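Local atomic coordinates of glutamate racemase (Francisella tularensis subsp. tularensis, PDB entry 3OUT), a protein that belongs to the aspartate/glutamate/hydantoin racemase family and is built from parallel beta-sheets flanked by helices. Residues I54-K63 / I80-I91. Residues are numbered along the deposited sequence; the frame is centred on the assembly and turned at random. Where two conformers were deposited one is given.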
loop_
_atom_site.group_PDB
_atom_site.type_symbol
_atom_site.label_atom_id
_atom_site.label_comp_id
_atom_site.label_asym_id
_atom_site.label_seq_id
_atom_site.Cartn_x
_atom_site.Cartn_y
_atom_site.Cartn_z
ATOM N N ILE B 54 -2.370 9.421 -6.736
ATOM C CA ILE B 54 -1.637 9.053 -7.940
ATOM C C ILE B 54 -0.170 9.393 -7.776
ATOM O O ILE B 54 0.686 8.569 -8.136
ATOM C CB ILE B 54 -2.225 9.674 -9.221
ATOM C CG1 ILE B 54 -3.631 9.068 -9.488
ATOM C CG2 ILE B 54 -1.252 9.463 -10.395
ATOM C CD1 ILE B 54 -4.488 9.883 -10.444
ATOM N N GLN B 55 0.143 10.564 -7.216
ATOM C CA GLN B 55 1.540 10.914 -6.956
ATOM C C GLN B 55 2.232 9.975 -5.970
ATOM O O GLN B 55 3.385 9.630 -6.177
ATOM C CB GLN B 55 1.706 12.366 -6.492
ATOM C CG GLN B 55 1.349 13.352 -7.561
ATOM C CD GLN B 55 1.761 14.786 -7.257
ATOM O OE1 GLN B 55 2.089 15.149 -6.132
ATOM N NE2 GLN B 55 1.837 15.597 -8.309
ATOM N N LYS B 56 1.547 9.604 -4.884
ATOM C CA LYS B 56 2.062 8.671 -3.905
ATOM C C LYS B 56 2.421 7.346 -4.571
ATOM O O LYS B 56 3.545 6.848 -4.407
ATOM C CB LYS B 56 1.026 8.441 -2.786
ATOM C CG LYS B 56 1.550 7.471 -1.743
ATOM C CD LYS B 56 0.491 7.141 -0.698
ATOM C CE LYS B 56 1.049 6.193 0.401
ATOM N NZ LYS B 56 1.938 6.933 1.411
ATOM N N PHE B 57 1.497 6.801 -5.379
ATOM C CA PHE B 57 1.700 5.515 -6.032
ATOM C C PHE B 57 2.854 5.594 -7.015
ATOM O O PHE B 57 3.758 4.704 -7.058
ATOM C CB PHE B 57 0.436 5.120 -6.797
ATOM C CG PHE B 57 -0.725 4.707 -5.955
ATOM C CD1 PHE B 57 -0.642 4.529 -4.597
ATOM C CD2 PHE B 57 -1.943 4.489 -6.609
ATOM C CE1 PHE B 57 -1.758 4.116 -3.889
ATOM C CE2 PHE B 57 -3.049 4.085 -5.919
ATOM C CZ PHE B 57 -2.935 3.899 -4.565
ATOM N N ALA B 58 2.901 6.676 -7.803
ATOM C CA ALA B 58 3.956 6.818 -8.835
ATOM C C ALA B 58 5.341 6.949 -8.222
ATOM O O ALA B 58 6.302 6.421 -8.794
ATOM C CB ALA B 58 3.694 8.049 -9.727
ATOM N N ALA B 59 5.451 7.600 -7.059
ATOM C CA ALA B 59 6.766 7.694 -6.404
ATOM C C ALA B 59 7.283 6.293 -6.038
ATOM O O ALA B 59 8.450 6.007 -6.193
ATOM C CB ALA B 59 6.743 8.635 -5.196
ATOM N N GLN B 60 6.401 5.389 -5.617
ATOM C CA GLN B 60 6.813 4.058 -5.254
ATOM C C GLN B 60 7.331 3.280 -6.469
ATOM O O GLN B 60 8.405 2.679 -6.405
ATOM C CB GLN B 60 5.640 3.295 -4.618
ATOM C CG GLN B 60 5.114 3.905 -3.299
ATOM C CD GLN B 60 4.064 3.020 -2.730
ATOM O OE1 GLN B 60 2.970 2.955 -3.253
ATOM N NE2 GLN B 60 4.402 2.278 -1.658
ATOM N N THR B 61 6.580 3.303 -7.579
ATOM C CA THR B 61 6.974 2.590 -8.808
ATOM C C THR B 61 8.292 3.177 -9.321
ATOM O O THR B 61 9.157 2.450 -9.748
ATOM C CB THR B 61 5.904 2.660 -9.880
ATOM O OG1 THR B 61 4.740 1.986 -9.375
ATOM C CG2 THR B 61 6.363 1.975 -11.182
ATOM N N ALA B 62 8.435 4.481 -9.288
ATOM C CA ALA B 62 9.675 5.124 -9.730
ATOM C C ALA B 62 10.864 4.619 -8.966
ATOM O O ALA B 62 11.896 4.253 -9.564
ATOM C CB ALA B 62 9.588 6.673 -9.645
ATOM N N LYS B 63 10.731 4.540 -7.636
ATOM C CA LYS B 63 11.829 4.058 -6.816
ATOM C C LYS B 63 12.141 2.598 -7.144
ATOM O O LYS B 63 13.308 2.201 -7.185
ATOM C CB LYS B 63 11.541 4.270 -5.325
ATOM C CG LYS B 63 11.468 5.748 -5.002
ATOM C CD LYS B 63 10.921 6.025 -3.597
ATOM C CE LYS B 63 10.672 7.514 -3.398
ATOM N NZ LYS B 63 10.145 7.830 -1.979
ATOM N N ILE B 80 -0.655 8.827 -15.145
ATOM C CA ILE B 80 0.616 9.108 -14.441
ATOM C C ILE B 80 1.370 10.265 -15.111
ATOM O O ILE B 80 1.864 11.159 -14.430
ATOM C CB ILE B 80 1.508 7.846 -14.367
ATOM C CG1 ILE B 80 0.798 6.745 -13.571
ATOM C CG2 ILE B 80 2.883 8.169 -13.702
ATOM C CD1 ILE B 80 1.510 5.351 -13.617
ATOM N N SER B 81 1.423 10.268 -16.437
ATOM C CA SER B 81 2.101 11.393 -17.135
ATOM C C SER B 81 1.487 12.757 -16.823
ATOM O O SER B 81 2.183 13.762 -16.710
ATOM C CB SER B 81 2.033 11.182 -18.640
ATOM O OG SER B 81 2.760 9.997 -19.060
ATOM N N ALA B 82 0.173 12.805 -16.761
ATOM C CA ALA B 82 -0.553 14.030 -16.498
ATOM C C ALA B 82 -0.280 14.627 -15.117
ATOM O O ALA B 82 -0.249 15.860 -14.921
ATOM C CB ALA B 82 -2.058 13.758 -16.597
ATOM N N ILE B 83 -0.150 13.735 -14.137
ATOM C CA ILE B 83 -0.219 14.113 -12.727
ATOM C C ILE B 83 1.083 13.961 -11.969
ATOM O O ILE B 83 1.310 14.724 -11.022
ATOM C CB ILE B 83 -1.387 13.349 -12.028
ATOM C CG1 ILE B 83 -2.708 13.917 -12.551
ATOM C CG2 ILE B 83 -1.286 13.358 -10.490
ATOM C CD1 ILE B 83 -3.933 12.973 -12.433
ATOM N N ALA B 84 1.936 13.019 -12.386
ATOM C CA ALA B 84 3.134 12.637 -11.636
ATOM C C ALA B 84 4.415 12.650 -12.405
ATOM O O ALA B 84 5.438 12.165 -11.900
ATOM C CB ALA B 84 2.915 11.225 -10.964
ATOM N N LYS B 85 4.444 13.270 -13.600
ATOM C CA LYS B 85 5.667 13.272 -14.383
ATOM C C LYS B 85 6.812 13.879 -13.606
ATOM O O LYS B 85 7.914 13.350 -13.629
ATOM C CB LYS B 85 5.475 14.037 -15.702
ATOM C CG LYS B 85 6.655 13.971 -16.668
ATOM C CD LYS B 85 6.325 14.689 -17.978
ATOM C CE LYS B 85 6.129 16.186 -17.836
ATOM N NZ LYS B 85 6.181 16.865 -19.191
ATOM N N ASP B 86 6.587 15.008 -12.929
ATOM C CA ASP B 86 7.675 15.666 -12.226
ATOM C C ASP B 86 8.174 14.871 -11.021
ATOM O O ASP B 86 9.374 14.848 -10.774
ATOM C CB ASP B 86 7.255 17.082 -11.805
ATOM C CG ASP B 86 7.163 18.050 -12.997
ATOM O OD1 ASP B 86 7.609 17.732 -14.133
ATOM O OD2 ASP B 86 6.626 19.152 -12.785
ATOM N N ILE B 87 7.252 14.235 -10.293
ATOM C CA ILE B 87 7.578 13.323 -9.191
ATOM C C ILE B 87 8.520 12.241 -9.710
ATOM O O ILE B 87 9.547 11.941 -9.098
ATOM C CB ILE B 87 6.276 12.632 -8.649
ATOM C CG1 ILE B 87 5.358 13.648 -7.887
ATOM C CG2 ILE B 87 6.603 11.409 -7.775
ATOM C CD1 ILE B 87 5.896 14.043 -6.567
ATOM N N VAL B 88 8.182 11.665 -10.867
ATOM C CA VAL B 88 8.994 10.566 -11.452
ATOM C C VAL B 88 10.370 11.062 -11.917
ATOM O O VAL B 88 11.383 10.431 -11.635
ATOM C CB VAL B 88 8.259 9.834 -12.612
ATOM C CG1 VAL B 88 9.171 8.757 -13.278
ATOM C CG2 VAL B 88 6.958 9.189 -12.090
ATOM N N GLN B 89 10.379 12.182 -12.637
ATOM C CA GLN B 89 11.617 12.824 -13.081
ATOM C C GLN B 89 12.573 13.141 -11.917
ATOM O O GLN B 89 13.794 12.936 -12.031
ATOM C CB GLN B 89 11.271 14.075 -13.920
ATOM C CG GLN B 89 10.838 13.718 -15.355
ATOM C CD GLN B 89 10.319 14.888 -16.202
ATOM O OE1 GLN B 89 10.152 16.016 -15.726
ATOM N NE2 GLN B 89 9.999 14.589 -17.453
ATOM N N GLU B 90 12.025 13.605 -10.796
ATOM C CA GLU B 90 12.819 13.994 -9.632
ATOM C C GLU B 90 13.512 12.786 -9.016
ATOM O O GLU B 90 14.666 12.850 -8.595
ATOM C CB GLU B 90 11.945 14.676 -8.582
ATOM C CG GLU B 90 12.751 15.354 -7.510
ATOM C CD GLU B 90 13.480 16.596 -8.039
ATOM O OE1 GLU B 90 14.625 16.829 -7.599
ATOM O OE2 GLU B 90 12.917 17.332 -8.896
ATOM N N ILE B 91 12.783 11.683 -8.943
ATOM C CA ILE B 91 13.354 10.414 -8.487
ATOM C C ILE B 91 14.365 9.823 -9.476
ATOM O O ILE B 91 15.387 9.285 -9.043
ATOM C CB ILE B 91 12.208 9.395 -8.167
ATOM C CG1 ILE B 91 11.432 9.914 -6.965
ATOM C CG2 ILE B 91 12.740 7.963 -7.883
ATOM C CD1 ILE B 91 10.027 9.325 -6.808
#
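A58 and A84 meet methyl to methyl at the centre of this helix pair, their CB atoms 3.5 Å apart, tighter than an ordinary van der Waals contact. I80 CG2 and V88 CG2 also border the A58 methyl. Small residues continue along helix 54-63: I87 packs its CG2 against the A59 methyl, and I91 bridges A59 and A62. I91 reaches A59 with CD1, 3.7 Å from A59 CB, while its CG2, anti to the backbone N, rests 3.8 Å from A62 CB and also touches the aliphatic part of K63, whose extended chain crosses it at about a right angle. Toward the N-terminal ends the packing passes to branched side chains, I54 and I83 crossing with their CD1 atoms 3.7 Å apart.

At the polar edge, Q55 carries the one hydrogen bond between the segments. Its chain, extended beyond CG, runs over I83 CG2 and I87 CG1 and brings NE2 to I83 O at 2.9 Å. The bond is nearly straight (171° at the hydrogen) and the acceptor lies almost in the amide plane. I83 O sits where helix 80-91 is kinked and the backbone N of I87 makes no bond to the preceding turn, so the glutamine amide supplies a donor to a carbonyl at this break.

The two axes approach to 8.8 Å and cross at -47°, both helices running in broadly the same direction. The I80 side chain is about 7 Å from the bound D-glutamic acid. The pair are successive helices of an alpha/beta domain, joined through strand 72-75 of its parallel sheet. A62, I80 and V88 touch F13 of strand 10-14, and A121 of helix 120-125 packs on I54 and I83.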